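PDB 6DB1: putative methyl-accepting chemotaxis protein from Salmonella enterica subsp. enterica serovar Typhimurium str. LT2, which probably senses small-molecule attractants or repellents through this four-helix periplasmic domain and passes the signal across the membrane to the chemotaxis machinery. Local coordinates for residues Lys96-Gln101 with His116-Thr121; Asn28-Phe32 with Ser59-Met63. One frame throughout, in Å; residues are numbered along the deposited sequence. Where two conformers were deposited one is given.

Interaction 1: Lys96-Gln101 with His116-Thr121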
ATOM      1  N   LYS A  96     -18.708   2.141   4.410  1.00 59.30           N
ATOM      2  CA  LYS A  96     -19.422   0.986   4.966  1.00 60.70           C
ATOM      3  C   LYS A  96     -18.519   0.143   5.876  1.00 59.57           C
ATOM      4  O   LYS A  96     -19.039  -0.617   6.689  1.00 64.13           O
ATOM      5  CB  LYS A  96     -19.958   0.096   3.841  1.00 62.72           C
ATOM      6  CG  LYS A  96     -20.950   0.752   2.888  1.00 66.10           C
ATOM      7  CD  LYS A  96     -21.378  -0.175   1.767  1.00 72.42           C
ATOM      8  CE  LYS A  96     -22.355   0.459   0.799  1.00 78.18           C
ATOM      9  NZ  LYS A  96     -22.731  -0.481  -0.285  1.00 84.04           N
ATOM     10  N   GLY A  97     -17.196   0.243   5.741  1.00 54.17           N
ATOM     11  CA  GLY A  97     -16.324  -0.565   6.573  1.00 53.58           C
ATOM     12  C   GLY A  97     -15.652   0.239   7.674  1.00 55.11           C
ATOM     13  O   GLY A  97     -15.909   0.032   8.860  1.00 56.18           O
ATOM     14  N   VAL A  98     -14.848   1.204   7.248  1.00 50.35           N
ATOM     15  CA  VAL A  98     -14.014   2.026   8.104  1.00 47.97           C
ATOM     16  C   VAL A  98     -14.812   2.961   9.015  1.00 48.79           C
ATOM     17  O   VAL A  98     -14.545   3.024  10.215  1.00 46.06           O
ATOM     18  CB  VAL A  98     -13.034   2.835   7.241  1.00 47.87           C
ATOM     19  CG1 VAL A  98     -12.386   3.969   8.014  1.00 50.22           C
ATOM     20  CG2 VAL A  98     -11.986   1.930   6.614  1.00 49.22           C
ATOM     21  N   VAL A  99     -15.703   3.753   8.447  1.00 47.89           N
ATOM     22  CA  VAL A  99     -16.435   4.718   9.240  1.00 49.96           C
ATOM     23  C   VAL A  99     -17.266   4.005  10.316  1.00 52.89           C
ATOM     24  O   VAL A  99     -17.199   4.382  11.481  1.00 57.63           O
ATOM     25  CB  VAL A  99     -17.287   5.648   8.355  1.00 48.34           C
ATOM     26  CG1 VAL A  99     -18.354   6.369   9.160  1.00 49.97           C
ATOM     27  CG2 VAL A  99     -16.415   6.639   7.602  1.00 46.75           C
ATOM     28  N   PRO A 100     -18.043   2.991   9.946  1.00 54.92           N
ATOM     29  CA  PRO A 100     -18.780   2.376  11.029  1.00 57.26           C
ATOM     30  C   PRO A 100     -17.855   1.910  12.161  1.00 59.36           C
ATOM     31  O   PRO A 100     -18.107   2.247  13.326  1.00 64.24           O
ATOM     32  CB  PRO A 100     -19.514   1.203  10.370  1.00 56.38           C
ATOM     33  CG  PRO A 100     -19.794   1.730   8.991  1.00 56.27           C
ATOM     34  CD  PRO A 100     -18.538   2.505   8.646  1.00 56.42           C
ATOM     35  N   GLN A 101     -16.793   1.185  11.830  1.00 56.70           N
ATOM     36  CA  GLN A 101     -15.874   0.697  12.862  1.00 59.06           C
ATOM     37  C   GLN A 101     -15.510   1.823  13.833  1.00 58.86           C
ATOM     38  O   GLN A 101     -15.544   1.630  15.039  1.00 58.73           O
ATOM     39  CB  GLN A 101     -14.584   0.137  12.269  1.00 58.83           C
ATOM     40  CG  GLN A 101     -14.759  -1.188  11.544  1.00 60.71           C
ATOM     41  CD  GLN A 101     -13.419  -1.830  11.288  1.00 62.26           C
ATOM     42  OE1 GLN A 101     -12.411  -1.420  11.856  1.00 64.26           O
ATOM     43  NE2 GLN A 101     -13.401  -2.859  10.452  1.00 59.36           N
ATOM     44  N   HIS A 116     -18.302  -6.598  13.607  1.00 89.10           N
ATOM     45  CA  HIS A 116     -18.469  -5.880  12.327  1.00 90.72           C
ATOM     46  C   HIS A 116     -17.163  -5.928  11.526  1.00 99.95           C
ATOM     47  O   HIS A 116     -17.152  -6.243  10.332  1.00103.52           O
ATOM     48  CB  HIS A 116     -18.877  -4.419  12.577  1.00 86.75           C
ATOM     49  CG  HIS A 116     -18.789  -3.529  11.378  1.00 80.35           C
ATOM     50  ND1 HIS A 116     -19.898  -3.148  10.649  1.00 78.93           N
ATOM     51  CD2 HIS A 116     -17.732  -2.923  10.795  1.00 79.04           C
ATOM     52  CE1 HIS A 116     -19.527  -2.349   9.666  1.00 76.17           C
ATOM     53  NE2 HIS A 116     -18.203  -2.198   9.732  1.00 77.85           N
ATOM     54  N   ALA A 117     -16.081  -5.608  12.231  1.00104.46           N
ATOM     55  CA  ALA A 117     -14.725  -5.538  11.682  1.00104.78           C
ATOM     56  C   ALA A 117     -14.244  -6.895  11.142  1.00104.31           C
ATOM     57  O   ALA A 117     -13.412  -6.928  10.232  1.00109.67           O
ATOM     58  CB  ALA A 117     -13.785  -5.028  12.750  1.00104.17           C
ATOM     59  N   SER A 118     -14.731  -8.000  11.706  1.00 98.15           N
ATOM     60  CA  SER A 118     -14.289  -9.337  11.275  1.00 98.34           C
ATOM     61  C   SER A 118     -15.186  -9.914  10.171  1.00 98.54           C
ATOM     62  O   SER A 118     -14.755 -10.818   9.447  1.00100.69           O
ATOM     63  CB  SER A 118     -14.235 -10.293  12.437  1.00 96.48           C
ATOM     64  OG  SER A 118     -13.249  -9.899  13.377  1.00 95.59           O
ATOM     65  N   THR A 119     -16.431  -9.444  10.072  1.00 98.35           N
ATOM     66  CA  THR A 119     -17.346 -10.000   9.077  1.00100.56           C
ATOM     67  C   THR A 119     -17.563  -9.034   7.904  1.00105.86           C
ATOM     68  O   THR A 119     -17.262  -9.371   6.753  1.00114.69           O
ATOM     69  CB  THR A 119     -18.699 -10.362   9.708  1.00101.31           C
ATOM     70  OG1 THR A 119     -19.164  -9.219  10.426  1.00 98.94           O
ATOM     71  CG2 THR A 119     -18.629 -11.548  10.645  1.00100.42           C
ATOM     72  N   VAL A 120     -18.050  -7.832   8.192  1.00102.03           N
ATOM     73  CA  VAL A 120     -18.418  -6.881   7.128  1.00 99.68           C
ATOM     74  C   VAL A 120     -17.194  -6.279   6.425  1.00 96.64           C
ATOM     75  O   VAL A 120     -17.143  -6.286   5.190  1.00 96.88           O
ATOM     76  CB  VAL A 120     -19.325  -5.762   7.675  1.00 98.28           C
ATOM     77  CG1 VAL A 120     -19.653  -4.730   6.604  1.00 99.30           C
ATOM     78  CG2 VAL A 120     -20.600  -6.325   8.283  1.00 99.01           C
ATOM     79  N   THR A 121     -16.230  -5.756   7.181  1.00 88.76           N
ATOM     80  CA  THR A 121     -15.102  -5.056   6.558  1.00 89.19           C
ATOM     81  C   THR A 121     -14.370  -5.969   5.554  1.00 97.41           C
ATOM     82  O   THR A 121     -14.433  -5.699   4.360  1.00103.80           O
ATOM     83  CB  THR A 121     -14.225  -4.376   7.617  1.00 82.38           C
ATOM     84  OG1 THR A 121     -15.063  -3.467   8.330  1.00 76.12           O
ATOM     85  CG2 THR A 121     -13.063  -3.609   7.025  1.00 82.98           C
TER
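The amide nitrogen of Gln101 and the hydroxyl of Thr121 make the shortest polar bond between these two antiparallel helices: Gln101 NE2 donates a hydrogen bond to Thr121 OG1, 2.8 Å away. The two side chains reach for each other from opposite directions, and the hydroxyl lies 20° out of the plane of the glutamine amide. Gln101 manages the span because its chain runs extended beyond CG (chi2 -166°), carrying the amide across to the helix opposite, where NE2 also packs against Ala117 CB, 3.2 Å away. The same Thr121 OG1 sits 3.6 Å from Gly97 CA. With no side chain at Gly97, the backbones come close here, the CA atoms of Gly97 and Thr121 being 4.7 Å apart.

His116 supplies the second link. Its CG stands anti to the backbone N (chi1 167°), which swings the imidazole across to the facing helix, where NE2 makes a weak hydrogen bond of 3.3 Å to Gly97 O. That carbonyl also accepts a weak bond from Gln101 N within its own helix, in a region where a wider turn at 96-98 is followed by Pro100, whose nitrogen can donate no hydrogen bond. Lys96 O lies at the ring edge, in plane, 3.5 Å from His116 CE1. Pro100 CB approaches the same carbon obliquely at 3.6 Å, while the Gln101 amide stands almost perpendicular to the imidazole. Val120 CB lies over the rim of one face of the ring, from within its own helix.

The contact joins helix 80-105 to helix 110-144, which follow each other in the chain as an antiparallel hairpin of the four-helix bundle. Behind it, Gln101 rests on Phe34 and Leu38 of helix 13-46 and Thr121 on Tyr31, whereas Val98 and Val99 turn to helix 54-73.

Interaction 2: Asn28-Phe32 with Ser59-Met63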
ATOM      1  N   ASN A  28      -4.083   3.011   0.298  1.00 34.23           N
ATOM      2  CA  ASN A  28      -3.955   1.626   0.783  1.00 36.69           C
ATOM      3  C   ASN A  28      -3.141   1.610   2.083  1.00 39.14           C
ATOM      4  O   ASN A  28      -3.477   0.924   3.052  1.00 41.54           O
ATOM      5  CB  ASN A  28      -3.309   0.771  -0.303  1.00 37.26           C
ATOM      6  CG  ASN A  28      -3.700  -0.686  -0.244  1.00 40.57           C
ATOM      7  OD1 ASN A  28      -4.073  -1.199   0.805  1.00 45.67           O
ATOM      8  ND2 ASN A  28      -3.637  -1.350  -1.382  1.00 40.80           N
ATOM      9  N   ASP A  29      -2.029   2.334   2.069  1.00 39.61           N
ATOM     10  CA  ASP A  29      -1.214   2.446   3.231  1.00 42.43           C
ATOM     11  C   ASP A  29      -2.028   3.021   4.415  1.00 42.86           C
ATOM     12  O   ASP A  29      -1.947   2.504   5.523  1.00 40.14           O
ATOM     13  CB  ASP A  29      -0.038   3.362   2.959  1.00 44.21           C
ATOM     14  CG  ASP A  29       0.877   3.471   4.134  1.00 49.04           C
ATOM     15  OD1 ASP A  29       1.174   2.443   4.793  1.00 53.23           O
ATOM     16  OD2 ASP A  29       1.303   4.598   4.396  1.00 55.37           O
ATOM     17  N   GLN A  30      -2.821   4.063   4.153  1.00 39.34           N
ATOM     18  CA  GLN A  30      -3.620   4.734   5.208  1.00 41.31           C
ATOM     19  C   GLN A  30      -4.741   3.821   5.721  1.00 42.86           C
ATOM     20  O   GLN A  30      -5.151   3.918   6.896  1.00 42.21           O
ATOM     21  CB  GLN A  30      -4.200   6.052   4.707  1.00 40.20           C
ATOM     22  CG  GLN A  30      -3.137   7.088   4.372  1.00 41.18           C
ATOM     23  CD  GLN A  30      -2.354   7.512   5.586  1.00 43.52           C
ATOM     24  OE1 GLN A  30      -2.878   7.599   6.692  1.00 42.52           O
ATOM     25  NE2 GLN A  30      -1.090   7.813   5.369  1.00 46.65           N
ATOM     26  N   TYR A  31      -5.260   2.972   4.847  1.00 42.30           N
ATOM     27  CA  TYR A  31      -6.240   2.031   5.278  1.00 44.07           C
ATOM     28  C   TYR A  31      -5.573   0.980   6.185  1.00 47.53           C
ATOM     29  O   TYR A  31      -6.073   0.713   7.292  1.00 48.27           O
ATOM     30  CB  TYR A  31      -6.934   1.383   4.082  1.00 45.71           C
ATOM     31  CG  TYR A  31      -7.697   0.143   4.460  1.00 49.97           C
ATOM     32  CD1 TYR A  31      -8.852   0.222   5.222  1.00 50.88           C
ATOM     33  CD2 TYR A  31      -7.237  -1.111   4.093  1.00 53.18           C
ATOM     34  CE1 TYR A  31      -9.536  -0.918   5.603  1.00 54.99           C
ATOM     35  CE2 TYR A  31      -7.918  -2.261   4.459  1.00 56.60           C
ATOM     36  CZ  TYR A  31      -9.071  -2.162   5.215  1.00 56.64           C
ATOM     37  OH  TYR A  31      -9.754  -3.290   5.571  1.00 63.42           O
ATOM     38  N   PHE A  32      -4.448   0.389   5.756  1.00 47.24           N
ATOM     39  CA  PHE A  32      -3.807  -0.620   6.602  1.00 50.65           C
ATOM     40  C   PHE A  32      -3.435   0.014   7.939  1.00 51.67           C
ATOM     41  O   PHE A  32      -3.607  -0.616   8.982  1.00 53.54           O
ATOM     42  CB  PHE A  32      -2.588  -1.290   5.958  1.00 51.74           C
ATOM     43  CG  PHE A  32      -2.896  -2.134   4.745  1.00 52.85           C
ATOM     44  CD1 PHE A  32      -4.067  -2.873   4.670  1.00 54.76           C
ATOM     45  CD2 PHE A  32      -1.959  -2.293   3.740  1.00 53.67           C
ATOM     46  CE1 PHE A  32      -4.341  -3.667   3.566  1.00 56.15           C
ATOM     47  CE2 PHE A  32      -2.230  -3.095   2.639  1.00 55.99           C
ATOM     48  CZ  PHE A  32      -3.422  -3.779   2.552  1.00 55.70           C
ATOM     49  N   SER A  59      -5.916   8.630  10.349  1.00 61.55           N
ATOM     50  CA  SER A  59      -5.796   7.709   9.239  1.00 61.66           C
ATOM     51  C   SER A  59      -7.095   7.703   8.417  1.00 59.74           C
ATOM     52  O   SER A  59      -7.045   7.796   7.197  1.00 60.53           O
ATOM     53  CB  SER A  59      -5.402   6.336   9.733  1.00 63.52           C
ATOM     54  OG  SER A  59      -4.110   6.375  10.341  1.00 63.12           O
ATOM     55  N   LEU A  60      -8.243   7.609   9.086  1.00 57.70           N
ATOM     56  CA  LEU A  60      -9.535   7.627   8.415  1.00 57.92           C
ATOM     57  C   LEU A  60      -9.632   8.905   7.582  1.00 58.57           C
ATOM     58  O   LEU A  60      -9.963   8.860   6.398  1.00 59.16           O
ATOM     59  CB  LEU A  60     -10.652   7.546   9.461  1.00 57.76           C
ATOM     60  CG  LEU A  60     -12.086   7.553   8.930  1.00 59.31           C
ATOM     61  CD1 LEU A  60     -13.021   6.874   9.906  1.00 61.05           C
ATOM     62  CD2 LEU A  60     -12.578   8.960   8.625  1.00 59.50           C
ATOM     63  N   GLU A  61      -9.278  10.026   8.198  1.00 52.30           N
ATOM     64  CA  GLU A  61      -9.319  11.301   7.510  1.00 53.69           C
ATOM     65  C   GLU A  61      -8.329  11.304   6.329  1.00 50.03           C
ATOM     66  O   GLU A  61      -8.646  11.859   5.275  1.00 47.70           O
ATOM     67  CB  GLU A  61      -9.056  12.452   8.477  1.00 58.83           C
ATOM     68  CG  GLU A  61     -10.163  13.476   8.470  1.00 62.38           C
ATOM     69  CD  GLU A  61     -10.412  14.092   7.109  1.00 64.01           C
ATOM     70  OE1 GLU A  61     -11.560  14.509   6.855  1.00 67.43           O
ATOM     71  OE2 GLU A  61      -9.455  14.164   6.306  1.00 67.10           O
ATOM     72  N   ASN A  62      -7.160  10.673   6.478  1.00 49.27           N
ATOM     73  CA  ASN A  62      -6.172  10.620   5.377  1.00 47.01           C
ATOM     74  C   ASN A  62      -6.707   9.742   4.229  1.00 43.71           C
ATOM     75  O   ASN A  62      -6.461  10.034   3.052  1.00 41.63           O
ATOM     76  CB  ASN A  62      -4.798  10.140   5.853  1.00 48.86           C
ATOM     77  CG  ASN A  62      -4.026  11.165   6.658  1.00 54.45           C
ATOM     78  OD1 ASN A  62      -4.335  12.357   6.634  1.00 55.13           O
ATOM     79  ND2 ASN A  62      -2.980  10.716   7.336  1.00 57.00           N
HETATM   80  N   MSE A  63      -7.430   8.674   4.576  0.50 43.21           N
HETATM   81  CA  MSE A  63      -8.012   7.760   3.592  0.50 41.10           C
HETATM   82  C   MSE A  63      -9.080   8.476   2.790  0.50 40.80           C
HETATM   83  O   MSE A  63      -9.199   8.291   1.578  0.50 37.42           O
HETATM   84  CB  MSE A  63      -8.581   6.583   4.379  0.50 42.51           C
HETATM   85  CG  MSE A  63      -8.806   5.315   3.555  0.50 41.50           C
HETATM   86 SE   MSE A  63      -9.390   3.843   4.737  0.50 45.98          SE
HETATM   87  CE  MSE A  63     -10.448   2.872   3.386  0.50 44.14           C
TER
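An antiparallel helix pair with a Met-aromatic contact on its inner side brings Tyr31 against Met63, modelled as selenomethionine; the contact is described for one of the two conformers of Met63 and may not hold for the other. In this conformer the selenium lies 5.0 Å from the centroid of the Tyr31 ring and 80° off its normal, at the ring edge, and it comes closer still to the root of the side chain, with SE 3.5 Å from Tyr31 CB. The two side chains run side by side in the same direction. With CG of Met63 anti to the backbone N (chi1 -160°) and the chain extended beyond it, the terminal CE comes alongside Tyr31, 3.6 Å from CD1. The phenol end carries on into the bundle, where its hydroxyl bonds to Ser125 OG of helix 110-144.

On another side of the pair the chemistry is amide to amide. Asn62 ND2 donates to Gln30 OE1 over 3.2 Å; the acceptor lies in the plane of the asparagine amide, but the donor stands well above the carbonyl plane of the glutamine, away from its lone pairs. The amides are turned nearly at right angles. Gln30 bends at chi2 (-64°), which brings its CD to 3.6 Å from Asn62 CB. The CA atoms of Gln30 and Ser59 are 5.5 Å apart, and Gln30 O packs on Ser59 CB at 3.7 Å.

Leu93 of helix 80-105 packs on both Tyr31 and Met63, giving their contact a third helix. The amide pair lies apart from this cluster. Apolar and aromatic side chains turned to a shared interior are characteristic of an antiparallel four-helix bundle, the fold of many chemoreceptor ligand-binding domains.

In the fold
Each interaction samples one pair of helices consecutive in the chain, 13-46 with 54-73 and 80-105 with 110-144, and the two pairs pack on each other to form the bundle. Interaction 2 is buried, its centre about 6 Å from that of the chain; interaction 1, at about 12 Å, is partly buried. Their chemistry differs: interaction 2 combines selenium and aromatic packing with an amide-amide bond, while interaction 1 joins an amide to a hydroxyl and an imidazole to backbone carbonyls. The two meet where Val98 CG2 packs on Met63 CE at 3.7 Å and Thr121 CG2 reaches Tyr31 OH at 3.6 Å. Beyond interaction 2, Asp29 and Phe32 pack on Phe32 of the second subunit.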